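Local coordinates for glyoxalase family protein (Bacillus cereus, PDB 1ZSW) that is of unknown function but binds a zinc ion and belongs to the glyoxalase/dioxygenase superfamily of metalloproteins, at residues 118-130 against 141-153. Residues are numbered along the deposited sequence; the frame is centred on the assembly and turned at random.
Sequences WKERFEKFDVKHS and LQFEDAEGLRLVL
Phe122 of the helix noses into the sheet and sets its CZ over the centre of the Phe143 ring, 3.4 Å above the plane; the two ring planes are inclined at 36°. Leu151 CB lies over the opposite face, nearer the rim. Phe143 CG sits between its own backbone N and carbonyl carbon; this chi1 of 68° lays the ring across the path of Phe122, one face meeting CZ. Beside this pair, Leu141 splits its methyls: CD2 fits between Trp118, Lys119 and Phe122, 3.6 Å from Lys119 N, while CD1 turns to Ser130 O. Leu153 CD1 presses on the root of the Trp118 side chain, 3.3 Å from CB, the two crossing at about a right angle. Helix 112-124 thus packs on the antiparallel strands 138-144 and 150-155 of a vicinal oxygen chelate (glyoxalase-type) domain. A Schellman motif with Asp126 as C-prime residue ends the helix, and 128-129 then runs antiparallel beside 138-144 as a short, weakly bonded strand. There Ser130 grips Gln142 twice: its N donates to Gln142 O (2.8 Å), and its OG accepts from Gln142 N (2.9 Å). One water links Lys128 N to Glu144 O. His129 ND1 donates to Val127 O (2.7 Å), the oxygen in the imidazole plane, which fixes the ring with one face against Phe122 CB.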
loop_
_atom_site.group_PDB
_atom_site.type_symbol
_atom_site.label_atom_id
_atom_site.label_comp_id
_atom_site.label_asym_id
_atom_site.label_seq_id
_atom_site.Cartn_x
_atom_site.Cartn_y
_atom_site.Cartn_z
ATOM N N TRP A 118 2.478 20.851 -4.137
ATOM C CA TRP A 118 3.413 19.757 -4.350
ATOM C C TRP A 118 4.415 19.932 -5.471
ATOM O O TRP A 118 5.594 19.599 -5.329
ATOM C CB TRP A 118 2.627 18.436 -4.467
ATOM C CG TRP A 118 2.195 17.988 -3.053
ATOM C CD1 TRP A 118 0.947 17.975 -2.539
ATOM C CD2 TRP A 118 3.067 17.489 -2.053
ATOM N NE1 TRP A 118 0.993 17.538 -1.205
ATOM C CE2 TRP A 118 2.284 17.222 -0.909
ATOM C CE3 TRP A 118 4.455 17.285 -1.996
ATOM C CZ2 TRP A 118 2.848 16.721 0.291
ATOM C CZ3 TRP A 118 5.023 16.767 -0.809
ATOM C CH2 TRP A 118 4.203 16.532 0.321
ATOM N N LYS A 119 3.960 20.498 -6.593
ATOM C CA LYS A 119 4.871 20.816 -7.680
ATOM C C LYS A 119 5.987 21.736 -7.186
ATOM O O LYS A 119 7.159 21.464 -7.438
ATOM C CB LYS A 119 4.119 21.448 -8.869
ATOM C CG LYS A 119 5.000 21.576 -10.113
ATOM C CD LYS A 119 4.221 21.314 -11.382
ATOM C CE LYS A 119 5.164 20.882 -12.508
ATOM N NZ LYS A 119 6.201 21.919 -12.795
ATOM N N GLU A 120 5.645 22.813 -6.475
ATOM C CA GLU A 120 6.707 23.695 -5.952
ATOM C C GLU A 120 7.626 22.976 -4.967
ATOM O O GLU A 120 8.853 23.118 -5.028
ATOM C CB GLU A 120 6.149 24.996 -5.357
ATOM C CG GLU A 120 7.163 25.819 -4.526
ATOM C CD GLU A 120 8.406 26.265 -5.298
ATOM O OE1 GLU A 120 8.298 26.611 -6.500
ATOM O OE2 GLU A 120 9.497 26.285 -4.684
ATOM N N ARG A 121 7.040 22.172 -4.080
ATOM C CA ARG A 121 7.840 21.433 -3.109
ATOM C C ARG A 121 8.817 20.448 -3.763
ATOM O O ARG A 121 9.955 20.305 -3.335
ATOM C CB ARG A 121 6.909 20.692 -2.132
ATOM C CG ARG A 121 7.655 20.086 -0.933
ATOM C CD ARG A 121 6.674 19.748 0.200
ATOM N NE ARG A 121 7.416 19.197 1.345
ATOM C CZ ARG A 121 7.970 19.935 2.300
ATOM N NH1 ARG A 121 8.628 19.347 3.294
ATOM N NH2 ARG A 121 7.883 21.271 2.246
ATOM N N PHE A 122 8.357 19.768 -4.811
ATOM C CA PHE A 122 9.195 18.853 -5.554
ATOM C C PHE A 122 10.345 19.595 -6.250
ATOM O O PHE A 122 11.468 19.076 -6.322
ATOM C CB PHE A 122 8.352 18.074 -6.580
ATOM C CG PHE A 122 7.445 17.011 -5.968
ATOM C CD1 PHE A 122 6.361 16.516 -6.683
ATOM C CD2 PHE A 122 7.689 16.505 -4.686
ATOM C CE1 PHE A 122 5.500 15.522 -6.150
ATOM C CE2 PHE A 122 6.844 15.517 -4.135
ATOM C CZ PHE A 122 5.757 15.025 -4.866
ATOM N N GLU A 123 10.060 20.795 -6.759
ATOM C CA GLU A 123 11.101 21.631 -7.368
ATOM C C GLU A 123 12.152 21.936 -6.304
ATOM O O GLU A 123 13.348 21.692 -6.494
ATOM C CB GLU A 123 10.503 22.933 -7.915
ATOM C CG GLU A 123 9.600 22.771 -9.144
ATOM C CD GLU A 123 8.786 24.024 -9.447
ATOM O OE1 GLU A 123 9.062 25.082 -8.839
ATOM O OE2 GLU A 123 7.860 23.947 -10.280
ATOM N N LYS A 124 11.682 22.424 -5.157
ATOM C CA LYS A 124 12.547 22.783 -4.041
ATOM C C LYS A 124 13.455 21.630 -3.582
ATOM O O LYS A 124 14.637 21.818 -3.298
ATOM C CB LYS A 124 11.701 23.292 -2.871
ATOM C CG LYS A 124 12.476 23.502 -1.565
ATOM C CD LYS A 124 13.567 24.570 -1.696
ATOM C CE LYS A 124 12.976 25.968 -1.817
ATOM N NZ LYS A 124 11.943 26.207 -0.765
ATOM N N PHE A 125 12.901 20.425 -3.522
ATOM C CA PHE A 125 13.653 19.291 -3.039
ATOM C C PHE A 125 14.292 18.421 -4.118
ATOM O O PHE A 125 14.833 17.350 -3.813
ATOM C CB PHE A 125 12.761 18.439 -2.129
ATOM C CG PHE A 125 12.591 19.014 -0.754
ATOM C CD1 PHE A 125 11.505 19.825 -0.469
ATOM C CD2 PHE A 125 13.515 18.742 0.248
ATOM C CE1 PHE A 125 11.340 20.358 0.799
ATOM C CE2 PHE A 125 13.359 19.269 1.525
ATOM C CZ PHE A 125 12.275 20.069 1.800
ATOM N N ASP A 126 14.261 18.900 -5.365
ATOM C CA ASP A 126 14.847 18.187 -6.497
ATOM C C ASP A 126 14.296 16.771 -6.677
ATOM O O ASP A 126 15.025 15.834 -7.032
ATOM C CB ASP A 126 16.377 18.174 -6.420
ATOM C CG ASP A 126 16.981 19.551 -6.641
ATOM O OD1 ASP A 126 16.469 20.306 -7.507
ATOM O OD2 ASP A 126 17.972 19.872 -5.945
ATOM N N VAL A 127 13.001 16.643 -6.444
ATOM C CA VAL A 127 12.299 15.401 -6.684
ATOM C C VAL A 127 11.914 15.328 -8.150
ATOM O O VAL A 127 11.329 16.276 -8.694
ATOM C CB VAL A 127 10.994 15.344 -5.851
ATOM C CG1 VAL A 127 10.254 14.019 -6.125
ATOM C CG2 VAL A 127 11.323 15.513 -4.351
ATOM N N LYS A 128 12.200 14.188 -8.769
ATOM C CA LYS A 128 11.721 13.903 -10.120
ATOM C C LYS A 128 10.203 13.941 -10.188
ATOM O O LYS A 128 9.522 13.267 -9.410
ATOM C CB LYS A 128 12.288 12.567 -10.604
ATOM C CG LYS A 128 11.793 12.137 -11.983
ATOM C CD LYS A 128 12.649 10.992 -12.518
ATOM C CE LYS A 128 12.023 10.347 -13.756
ATOM N NZ LYS A 128 12.161 11.184 -14.966
ATOM N N HIS A 129 9.642 14.739 -11.096
ATOM C CA HIS A 129 8.186 14.880 -11.167
ATOM C C HIS A 129 7.752 15.331 -12.541
ATOM O O HIS A 129 8.553 15.908 -13.292
ATOM C CB HIS A 129 7.653 15.870 -10.125
ATOM C CG HIS A 129 8.120 17.278 -10.341
ATOM N ND1 HIS A 129 9.400 17.674 -10.052
ATOM C CD2 HIS A 129 7.489 18.366 -10.836
ATOM C CE1 HIS A 129 9.545 18.954 -10.349
ATOM N NE2 HIS A 129 8.398 19.400 -10.824
ATOM N N SER A 130 6.489 15.061 -12.836
ATOM C CA SER A 130 5.864 15.339 -14.124
ATOM C C SER A 130 5.315 16.753 -14.121
ATOM O O SER A 130 5.496 17.509 -13.160
ATOM C CB SER A 130 4.749 14.314 -14.372
ATOM O OG SER A 130 3.551 14.581 -13.628
ATOM N N LEU A 141 -0.265 14.437 -10.413
ATOM C CA LEU A 141 1.116 14.811 -10.601
ATOM C C LEU A 141 1.968 13.609 -10.322
ATOM O O LEU A 141 1.970 13.111 -9.186
ATOM C CB LEU A 141 1.508 15.968 -9.648
ATOM C CG LEU A 141 2.903 16.581 -9.688
ATOM C CD1 LEU A 141 3.190 17.368 -10.995
ATOM C CD2 LEU A 141 3.093 17.515 -8.471
ATOM N N GLN A 142 2.639 13.110 -11.348
ATOM C CA GLN A 142 3.500 11.945 -11.188
ATOM C C GLN A 142 4.841 12.319 -10.600
ATOM O O GLN A 142 5.381 13.387 -10.861
ATOM C CB GLN A 142 3.730 11.229 -12.532
ATOM C CG GLN A 142 2.496 10.580 -13.095
ATOM C CD GLN A 142 2.741 10.021 -14.492
ATOM O OE1 GLN A 142 3.883 9.846 -14.919
ATOM N NE2 GLN A 142 1.666 9.752 -15.205
ATOM N N PHE A 143 5.405 11.445 -9.772
ATOM C CA PHE A 143 6.758 11.682 -9.279
ATOM C C PHE A 143 7.466 10.358 -8.937
ATOM O O PHE A 143 6.848 9.297 -9.001
ATOM C CB PHE A 143 6.745 12.652 -8.070
ATOM C CG PHE A 143 6.106 12.084 -6.814
ATOM C CD1 PHE A 143 6.916 11.675 -5.774
ATOM C CD2 PHE A 143 4.734 12.039 -6.667
ATOM C CE1 PHE A 143 6.349 11.199 -4.575
ATOM C CE2 PHE A 143 4.135 11.536 -5.478
ATOM C CZ PHE A 143 4.971 11.135 -4.434
ATOM N N GLU A 144 8.759 10.411 -8.668
ATOM C CA GLU A 144 9.546 9.227 -8.304
ATOM C C GLU A 144 10.458 9.539 -7.144
ATOM O O GLU A 144 10.950 10.669 -7.012
ATOM C CB GLU A 144 10.408 8.765 -9.473
ATOM C CG GLU A 144 9.655 8.389 -10.693
ATOM C CD GLU A 144 10.531 7.743 -11.780
ATOM O OE1 GLU A 144 11.708 7.398 -11.546
ATOM O OE2 GLU A 144 9.978 7.579 -12.871
ATOM N N ASP A 145 10.737 8.539 -6.316
ATOM C CA ASP A 145 11.807 8.696 -5.364
ATOM C C ASP A 145 13.156 8.419 -6.020
ATOM O O ASP A 145 13.223 8.059 -7.216
ATOM C CB ASP A 145 11.570 7.930 -4.034
ATOM C CG ASP A 145 11.819 6.463 -4.124
ATOM O OD1 ASP A 145 12.353 5.953 -5.141
ATOM O OD2 ASP A 145 11.472 5.780 -3.115
ATOM N N ALA A 146 14.227 8.589 -5.264
ATOM C CA ALA A 146 15.582 8.426 -5.807
ATOM C C ALA A 146 15.934 6.996 -6.242
ATOM O O ALA A 146 16.924 6.778 -6.956
ATOM C CB ALA A 146 16.606 8.920 -4.783
ATOM N N GLU A 147 15.128 6.022 -5.796
ATOM C CA GLU A 147 15.352 4.601 -6.062
ATOM C C GLU A 147 14.539 4.086 -7.252
ATOM O O GLU A 147 14.551 2.877 -7.564
ATOM C CB GLU A 147 14.963 3.825 -4.806
ATOM C CG GLU A 147 15.793 4.303 -3.604
ATOM C CD GLU A 147 15.853 3.303 -2.483
ATOM O OE1 GLU A 147 16.886 2.607 -2.333
ATOM O OE2 GLU A 147 14.860 3.255 -1.746
ATOM N N GLY A 148 13.790 4.988 -7.878
ATOM C CA GLY A 148 13.016 4.629 -9.051
ATOM C C GLY A 148 11.606 4.158 -8.740
ATOM O O GLY A 148 10.923 3.659 -9.620
ATOM N N LEU A 149 11.188 4.286 -7.481
ATOM C CA LEU A 149 9.786 4.003 -7.163
ATOM C C LEU A 149 8.891 5.063 -7.766
ATOM O O LEU A 149 9.113 6.265 -7.554
ATOM C CB LEU A 149 9.587 3.908 -5.626
ATOM C CG LEU A 149 8.117 3.648 -5.215
ATOM C CD1 LEU A 149 7.671 2.271 -5.630
ATOM C CD2 LEU A 149 8.036 3.725 -3.655
ATOM N N ARG A 150 7.844 4.618 -8.471
ATOM C CA ARG A 150 6.930 5.521 -9.134
ATOM C C ARG A 150 5.702 5.744 -8.295
ATOM O O ARG A 150 5.062 4.759 -7.855
ATOM C CB ARG A 150 6.549 4.988 -10.536
ATOM C CG ARG A 150 7.775 4.944 -11.487
ATOM C CD ARG A 150 7.477 4.044 -12.687
ATOM N NE ARG A 150 7.731 2.630 -12.363
ATOM C CZ ARG A 150 7.529 1.628 -13.218
ATOM N NH1 ARG A 150 7.061 1.874 -14.443
ATOM N NH2 ARG A 150 7.804 0.388 -12.856
ATOM N N LEU A 151 5.409 7.033 -8.048
ATOM C CA LEU A 151 4.218 7.476 -7.334
ATOM C C LEU A 151 3.419 8.530 -8.086
ATOM O O LEU A 151 3.912 9.107 -9.062
ATOM C CB LEU A 151 4.603 8.021 -5.921
ATOM C CG LEU A 151 5.443 7.077 -5.057
ATOM C CD1 LEU A 151 6.908 7.461 -5.106
ATOM C CD2 LEU A 151 4.946 7.110 -3.583
ATOM N N VAL A 152 2.174 8.718 -7.714
ATOM C CA VAL A 152 1.365 9.743 -8.366
ATOM C C VAL A 152 0.420 10.378 -7.359
ATOM O O VAL A 152 -0.302 9.673 -6.633
ATOM C CB VAL A 152 0.624 9.185 -9.623
ATOM C CG1 VAL A 152 -0.370 8.066 -9.267
ATOM C CG2 VAL A 152 -0.154 10.321 -10.349
ATOM N N LEU A 153 0.454 11.712 -7.285
ATOM C CA LEU A 153 -0.504 12.419 -6.472
ATOM C C LEU A 153 -1.822 12.591 -7.224
ATOM O O LEU A 153 -1.817 12.914 -8.436
ATOM C CB LEU A 153 0.047 13.777 -6.042
ATOM C CG LEU A 153 1.361 13.818 -5.310
ATOM C CD1 LEU A 153 1.729 15.262 -5.040
ATOM C CD2 LEU A 153 1.261 13.059 -3.959
HETATM O O HOH W 1 13.311 11.973 -7.147
#